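Local coordinates for protein sugar phosphate isomerase/epimerase (Parabacteroides distasonis, PDB 3OBE) that probably acts as an isomerase or epimerase on sugars or sugar phosphates, built on a TIM-barrel fold, at residues I164-K176 against V213-Q227. Residues are numbered along the deposited sequence; the frame is centred on the assembly and turned at random. Where two conformers were deposited one is given.
Sequences ILWGYHNHSNEFK and VMFELDVYWAVMGQQ. With PO4 (phosphate ion), chain C.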
loop_
_atom_site.group_PDB
_atom_site.type_symbol
_atom_site.label_atom_id
_atom_site.label_comp_id
_atom_site.label_asym_id
_atom_site.label_seq_id
_atom_site.Cartn_x
_atom_site.Cartn_y
_atom_site.Cartn_z
ATOM N N ILE A 164 4.633 -0.157 -14.726
ATOM C CA ILE A 164 4.279 -0.335 -13.342
ATOM C C ILE A 164 4.413 1.015 -12.609
ATOM O O ILE A 164 5.398 1.746 -12.767
ATOM C CB ILE A 164 5.198 -1.350 -12.663
ATOM C CG1 ILE A 164 5.051 -2.684 -13.347
ATOM C CG2 ILE A 164 4.929 -1.415 -11.154
ATOM C CD1 ILE A 164 6.129 -3.747 -12.961
ATOM N N LEU A 165 3.439 1.292 -11.755
ATOM C CA LEU A 165 3.388 2.547 -10.989
ATOM C C LEU A 165 4.157 2.387 -9.698
ATOM O O LEU A 165 3.822 1.521 -8.890
ATOM C CB LEU A 165 1.969 2.909 -10.629
ATOM C CG LEU A 165 1.011 3.193 -11.787
ATOM C CD1 LEU A 165 -0.402 3.358 -11.230
ATOM C CD2 LEU A 165 1.437 4.431 -12.587
ATOM N N TRP A 166 5.134 3.239 -9.478
ATOM C CA TRP A 166 5.825 3.295 -8.189
ATOM C C TRP A 166 5.049 4.192 -7.256
ATOM O O TRP A 166 4.661 5.293 -7.636
ATOM C CB TRP A 166 7.255 3.798 -8.367
ATOM C CG TRP A 166 8.107 3.606 -7.151
ATOM C CD1 TRP A 166 8.942 2.559 -6.929
ATOM C CD2 TRP A 166 8.195 4.444 -5.983
ATOM N NE1 TRP A 166 9.550 2.683 -5.710
ATOM C CE2 TRP A 166 9.142 3.849 -5.118
ATOM C CE3 TRP A 166 7.601 5.649 -5.595
ATOM C CZ2 TRP A 166 9.453 4.387 -3.871
ATOM C CZ3 TRP A 166 7.946 6.189 -4.399
ATOM C CH2 TRP A 166 8.834 5.562 -3.535
ATOM N N GLY A 167 4.910 3.765 -5.989
ATOM C CA GLY A 167 4.237 4.547 -4.971
ATOM C C GLY A 167 4.897 4.457 -3.598
ATOM O O GLY A 167 5.729 3.589 -3.368
ATOM N N TYR A 168 4.444 5.333 -2.712
ATOM C CA TYR A 168 4.955 5.468 -1.349
ATOM C C TYR A 168 3.798 5.387 -0.353
ATOM O O TYR A 168 2.807 6.108 -0.489
ATOM C CB TYR A 168 5.713 6.779 -1.154
ATOM C CG TYR A 168 6.278 6.901 0.217
ATOM C CD1 TYR A 168 7.384 6.164 0.565
ATOM C CD2 TYR A 168 5.620 7.634 1.226
ATOM C CE1 TYR A 168 7.883 6.211 1.817
ATOM C CE2 TYR A 168 6.107 7.664 2.489
ATOM C CZ TYR A 168 7.259 6.968 2.776
ATOM O OH TYR A 168 7.825 7.005 4.039
ATOM N N HIS A 169 3.935 4.501 0.629
ATOM C CA HIS A 169 2.916 4.240 1.652
ATOM C C HIS A 169 3.366 4.820 2.965
ATOM O O HIS A 169 4.446 4.461 3.483
ATOM C CB HIS A 169 2.687 2.739 1.781
ATOM C CG HIS A 169 1.794 2.358 2.907
ATOM N ND1 HIS A 169 2.139 1.378 3.799
ATOM C CD2 HIS A 169 0.554 2.785 3.264
ATOM C CE1 HIS A 169 1.167 1.238 4.694
ATOM N NE2 HIS A 169 0.191 2.084 4.401
ATOM N N ASN A 170 2.578 5.750 3.481
ATOM C CA ASN A 170 2.848 6.426 4.712
ATOM C C ASN A 170 2.366 5.644 5.950
ATOM O O ASN A 170 1.454 4.815 5.873
ATOM C CB ASN A 170 2.144 7.809 4.807
ATOM C CG ASN A 170 0.659 7.691 4.753
ATOM O OD1 ASN A 170 0.095 7.457 3.686
ATOM N ND2 ASN A 170 -0.002 7.838 5.893
ATOM N N HIS A 171 2.928 5.992 7.114
ATOM C CA HIS A 171 2.305 5.680 8.406
ATOM C C HIS A 171 2.038 7.040 9.061
ATOM O O HIS A 171 1.463 7.883 8.393
ATOM C CB HIS A 171 3.178 4.735 9.192
ATOM C CG HIS A 171 3.319 3.408 8.498
ATOM N ND1 HIS A 171 4.078 3.257 7.353
ATOM C CD2 HIS A 171 2.712 2.215 8.720
ATOM C CE1 HIS A 171 3.958 2.000 6.932
ATOM N NE2 HIS A 171 3.127 1.355 7.730
ATOM N N SER A 172 2.438 7.272 10.306
ATOM C CA SER A 172 2.086 8.543 10.973
ATOM C C SER A 172 3.228 9.540 10.983
ATOM O O SER A 172 2.978 10.742 11.086
ATOM C CB SER A 172 1.586 8.317 12.393
ATOM O OG SER A 172 0.448 7.488 12.408
ATOM N N ASN A 173 4.458 9.052 10.894
ATOM C CA ASN A 173 5.626 9.940 11.116
ATOM C C ASN A 173 5.824 10.888 9.933
ATOM O O ASN A 173 6.519 11.906 10.072
ATOM C CB ASN A 173 6.884 9.153 11.375
ATOM C CG ASN A 173 6.964 8.625 12.777
ATOM O OD1 ASN A 173 6.310 9.133 13.708
ATOM N ND2 ASN A 173 7.845 7.643 12.969
ATOM N N GLU A 174 5.182 10.614 8.806
ATOM C CA GLU A 174 5.216 11.513 7.664
ATOM C C GLU A 174 4.449 12.799 7.993
ATOM O O GLU A 174 4.544 13.791 7.262
ATOM C CB GLU A 174 4.661 10.903 6.423
ATOM C CG GLU A 174 5.495 9.774 5.842
ATOM C CD GLU A 174 5.354 8.420 6.439
ATOM O OE1 GLU A 174 4.597 8.210 7.423
ATOM O OE2 GLU A 174 6.037 7.495 5.900
ATOM N N PHE A 175 3.709 12.782 9.095
ATOM C CA PHE A 175 2.946 13.989 9.487
ATOM C C PHE A 175 3.611 14.731 10.610
ATOM O O PHE A 175 3.027 15.646 11.233
ATOM C CB PHE A 175 1.493 13.637 9.739
ATOM C CG PHE A 175 0.850 12.995 8.560
ATOM C CD1 PHE A 175 0.674 13.708 7.381
ATOM C CD2 PHE A 175 0.580 11.646 8.552
ATOM C CE1 PHE A 175 0.149 13.095 6.244
ATOM C CE2 PHE A 175 0.035 11.037 7.445
ATOM C CZ PHE A 175 -0.175 11.753 6.279
ATOM N N LYS A 176 4.871 14.395 10.864
ATOM C CA LYS A 176 5.758 15.275 11.599
ATOM C C LYS A 176 6.230 16.360 10.633
ATOM O O LYS A 176 6.294 16.124 9.434
ATOM C CB LYS A 176 6.943 14.517 12.170
ATOM C CG LYS A 176 6.550 13.451 13.228
ATOM C CD LYS A 176 7.760 12.630 13.770
ATOM C CE LYS A 176 7.488 12.078 15.227
ATOM N N VAL A 213 5.870 9.136 -9.543
ATOM C CA VAL A 213 5.592 8.744 -8.189
ATOM C C VAL A 213 4.148 9.021 -7.824
ATOM O O VAL A 213 3.660 10.139 -8.021
ATOM C CB VAL A 213 6.515 9.510 -7.212
ATOM C CG1 VAL A 213 6.103 9.287 -5.717
ATOM C CG2 VAL A 213 7.967 9.106 -7.448
HETATM N N MSE A 214 3.485 7.998 -7.257
HETATM C CA MSE A 214 2.186 8.220 -6.623
HETATM C C MSE A 214 2.275 7.781 -5.159
HETATM O O MSE A 214 3.343 7.348 -4.675
HETATM C CB MSE A 214 1.082 7.494 -7.400
HETATM C CG MSE A 214 1.274 5.982 -7.571
HETATM SE SE MSE A 214 0.673 4.965 -6.019
HETATM C CE MSE A 214 1.073 3.211 -6.775
ATOM N N PHE A 215 1.175 7.970 -4.427
ATOM C CA PHE A 215 1.116 7.764 -3.007
ATOM C C PHE A 215 -0.021 6.802 -2.689
ATOM O O PHE A 215 -1.139 6.908 -3.261
ATOM C CB PHE A 215 1.022 9.098 -2.232
ATOM C CG PHE A 215 2.321 9.913 -2.318
ATOM C CD1 PHE A 215 2.592 10.671 -3.450
ATOM C CD2 PHE A 215 3.311 9.807 -1.351
ATOM C CE1 PHE A 215 3.784 11.323 -3.576
ATOM C CE2 PHE A 215 4.515 10.507 -1.487
ATOM C CZ PHE A 215 4.752 11.233 -2.590
ATOM N N GLU A 216 0.287 5.894 -1.774
ATOM C CA GLU A 216 -0.706 4.963 -1.198
ATOM C C GLU A 216 -1.038 5.530 0.147
ATOM O O GLU A 216 -0.302 5.341 1.127
ATOM C CB GLU A 216 -0.127 3.553 -1.123
ATOM C CG GLU A 216 -1.047 2.457 -0.514
ATOM C CD GLU A 216 -0.461 1.115 -0.665
ATOM O OE1 GLU A 216 0.538 0.865 0.004
ATOM O OE2 GLU A 216 -1.065 0.256 -1.368
ATOM N N LEU A 217 -2.137 6.255 0.202
ATOM C CA LEU A 217 -2.504 6.994 1.399
ATOM C C LEU A 217 -3.053 6.044 2.433
ATOM O O LEU A 217 -4.062 5.401 2.206
ATOM C CB LEU A 217 -3.526 8.070 1.118
ATOM C CG LEU A 217 -3.961 8.881 2.330
ATOM C CD1 LEU A 217 -2.723 9.517 3.055
ATOM C CD2 LEU A 217 -5.015 9.859 1.961
ATOM N N ASP A 218 -2.349 5.976 3.549
ATOM C CA ASP A 218 -2.864 5.223 4.724
ATOM C C ASP A 218 -3.792 6.112 5.526
ATOM O O ASP A 218 -3.353 7.011 6.227
ATOM C CB ASP A 218 -1.803 4.629 5.614
ATOM C CG ASP A 218 -2.384 3.476 6.413
ATOM O OD1 ASP A 218 -3.296 3.794 7.234
ATOM O OD2 ASP A 218 -2.001 2.296 6.170
ATOM N N VAL A 219 -5.100 5.907 5.340
ATOM C CA VAL A 219 -6.057 6.808 5.945
ATOM C C VAL A 219 -6.023 6.686 7.468
ATOM O O VAL A 219 -6.223 7.675 8.195
ATOM C CB VAL A 219 -7.467 6.627 5.361
ATOM C CG1 VAL A 219 -7.444 7.014 3.897
ATOM C CG2 VAL A 219 -8.008 5.184 5.592
ATOM N N TYR A 220 -5.769 5.481 7.973
ATOM C CA TYR A 220 -5.736 5.260 9.430
ATOM C C TYR A 220 -4.517 5.911 10.051
ATOM O O TYR A 220 -4.637 6.608 11.034
ATOM C CB TYR A 220 -5.699 3.781 9.750
ATOM C CG TYR A 220 -5.576 3.455 11.200
ATOM C CD1 TYR A 220 -6.707 3.480 12.064
ATOM C CD2 TYR A 220 -4.347 3.086 11.749
ATOM C CE1 TYR A 220 -6.566 3.106 13.424
ATOM C CE2 TYR A 220 -4.238 2.746 13.081
ATOM C CZ TYR A 220 -5.334 2.751 13.898
ATOM O OH TYR A 220 -5.213 2.410 15.211
ATOM N N TRP A 221 -3.337 5.677 9.485
ATOM C CA TRP A 221 -2.140 6.231 10.121
ATOM C C TRP A 221 -2.117 7.764 9.941
ATOM O O TRP A 221 -1.520 8.465 10.765
ATOM C CB TRP A 221 -0.870 5.580 9.567
ATOM C CG TRP A 221 -0.727 4.121 9.969
ATOM C CD1 TRP A 221 -0.663 3.048 9.119
ATOM C CD2 TRP A 221 -0.645 3.568 11.296
ATOM N NE1 TRP A 221 -0.517 1.889 9.820
ATOM C CE2 TRP A 221 -0.507 2.165 11.159
ATOM C CE3 TRP A 221 -0.644 4.117 12.583
ATOM C CZ2 TRP A 221 -0.418 1.313 12.261
ATOM C CZ3 TRP A 221 -0.552 3.262 13.660
ATOM C CH2 TRP A 221 -0.448 1.877 13.495
ATOM N N ALA A 222 -2.831 8.284 8.948
ATOM C CA ALA A 222 -3.022 9.733 8.836
ATOM C C ALA A 222 -3.868 10.255 10.019
ATOM O O ALA A 222 -3.451 11.183 10.730
ATOM C CB ALA A 222 -3.687 10.086 7.510
ATOM N N VAL A 223 -5.005 9.600 10.293
ATOM C CA VAL A 223 -5.802 9.964 11.506
ATOM C C VAL A 223 -4.996 9.837 12.813
ATOM O O VAL A 223 -5.077 10.724 13.687
ATOM C CB VAL A 223 -7.121 9.180 11.573
ATOM C CG1 VAL A 223 -7.834 9.469 12.913
ATOM C CG2 VAL A 223 -8.022 9.545 10.331
HETATM N N MSE A 224 -4.148 8.806 12.931
HETATM C CA MSE A 224 -3.322 8.609 14.091
HETATM C C MSE A 224 -2.192 9.629 14.165
HETATM O O MSE A 224 -1.636 9.842 15.243
HETATM C CB MSE A 224 -2.745 7.194 14.138
HETATM C CG MSE A 224 -3.813 6.152 14.256
HETATM SE SE MSE A 224 -4.492 6.029 16.050
HETATM C CE MSE A 224 -3.016 5.148 16.854
ATOM N N GLY A 225 -1.909 10.298 13.041
ATOM C CA GLY A 225 -1.020 11.456 13.005
ATOM C C GLY A 225 -1.752 12.783 13.088
ATOM O O GLY A 225 -1.175 13.818 12.739
ATOM N N GLN A 226 -3.014 12.730 13.521
ATOM C CA GLN A 226 -3.869 13.898 13.752
ATOM C C GLN A 226 -4.306 14.624 12.476
ATOM O O GLN A 226 -4.652 15.805 12.517
ATOM C CB GLN A 226 -3.225 14.879 14.726
ATOM C CG GLN A 226 -2.791 14.267 16.063
ATOM C CD GLN A 226 -2.278 15.304 17.051
ATOM O OE1 GLN A 226 -1.446 16.161 16.706
ATOM N NE2 GLN A 226 -2.731 15.210 18.299
ATOM N N GLN A 227 -4.285 13.919 11.371
ATOM C CA GLN A 227 -4.636 14.489 10.070
ATOM C C GLN A 227 -6.013 14.016 9.600
ATOM O O GLN A 227 -6.428 12.884 9.868
ATOM C CB GLN A 227 -3.615 14.075 9.025
ATOM C CG GLN A 227 -2.185 14.491 9.342
ATOM C CD GLN A 227 -2.047 15.972 9.493
ATOM O OE1 GLN A 227 -2.491 16.744 8.625
ATOM N NE2 GLN A 227 -1.472 16.415 10.609
HETATM P P PO4 C . 2.582 -2.077 6.540
HETATM O O1 PO4 C . 2.386 -3.434 7.228
HETATM O O2 PO4 C . 2.033 -1.041 7.469
HETATM O O3 PO4 C . 1.691 -2.191 5.266
HETATM O O4 PO4 C . 3.988 -1.852 6.098
HETATM O O HOH W 1 0.316 15.922 12.554
#
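Phe-175 packs against Gln-227 and Ala-222: Gln-227 CG sits over one ring face, 3.8 Å from the Phe-175 ring centroid in a CH-pi contact, while Phe-175 CE2 meets Ala-222 CB at 3.8 Å. Gly-167, lacking a side chain, lets selenomethionine Met-214 fold over it, SE 3.7 Å from Gly-167 CA. Trp-221 lies alongside His-171, whose CD2 comes over one indole face, 3.4 Å from Trp-221 NE1; Ser-172 OG bonds Trp-221 O at 2.7 Å. On the barrel's inner side, His-169 NE2 gives a nearly straight bond (167°) to the anti lone pair of Asp-218 OD2, 2.8 Å away, and Asp-218 OD1 caps the helix at Trp-221 N. With an alanine at His-169, Asp-218 OD2 would probably lose this donor, leaving the carboxylate held through OD1. Asn-170 OD1 accepts from Asp-218 N, and His-171 NE2 holds a phosphate ion, probably from the crystallisation liquor, at the barrel mouth. Parallel strands 165-169 and 213-218, joined by Met-214 N to Trp-166 O, Tyr-168 N to Met-214 O and Glu-216 N to Tyr-168 O, are flanked by strands 130-133 and 240-245; helix 200-207 touches Phe-215 and Phe-175, and Trp-232 of helix 229-235 meets Phe-175 edge-to-face while bonding Gln-227 OE1.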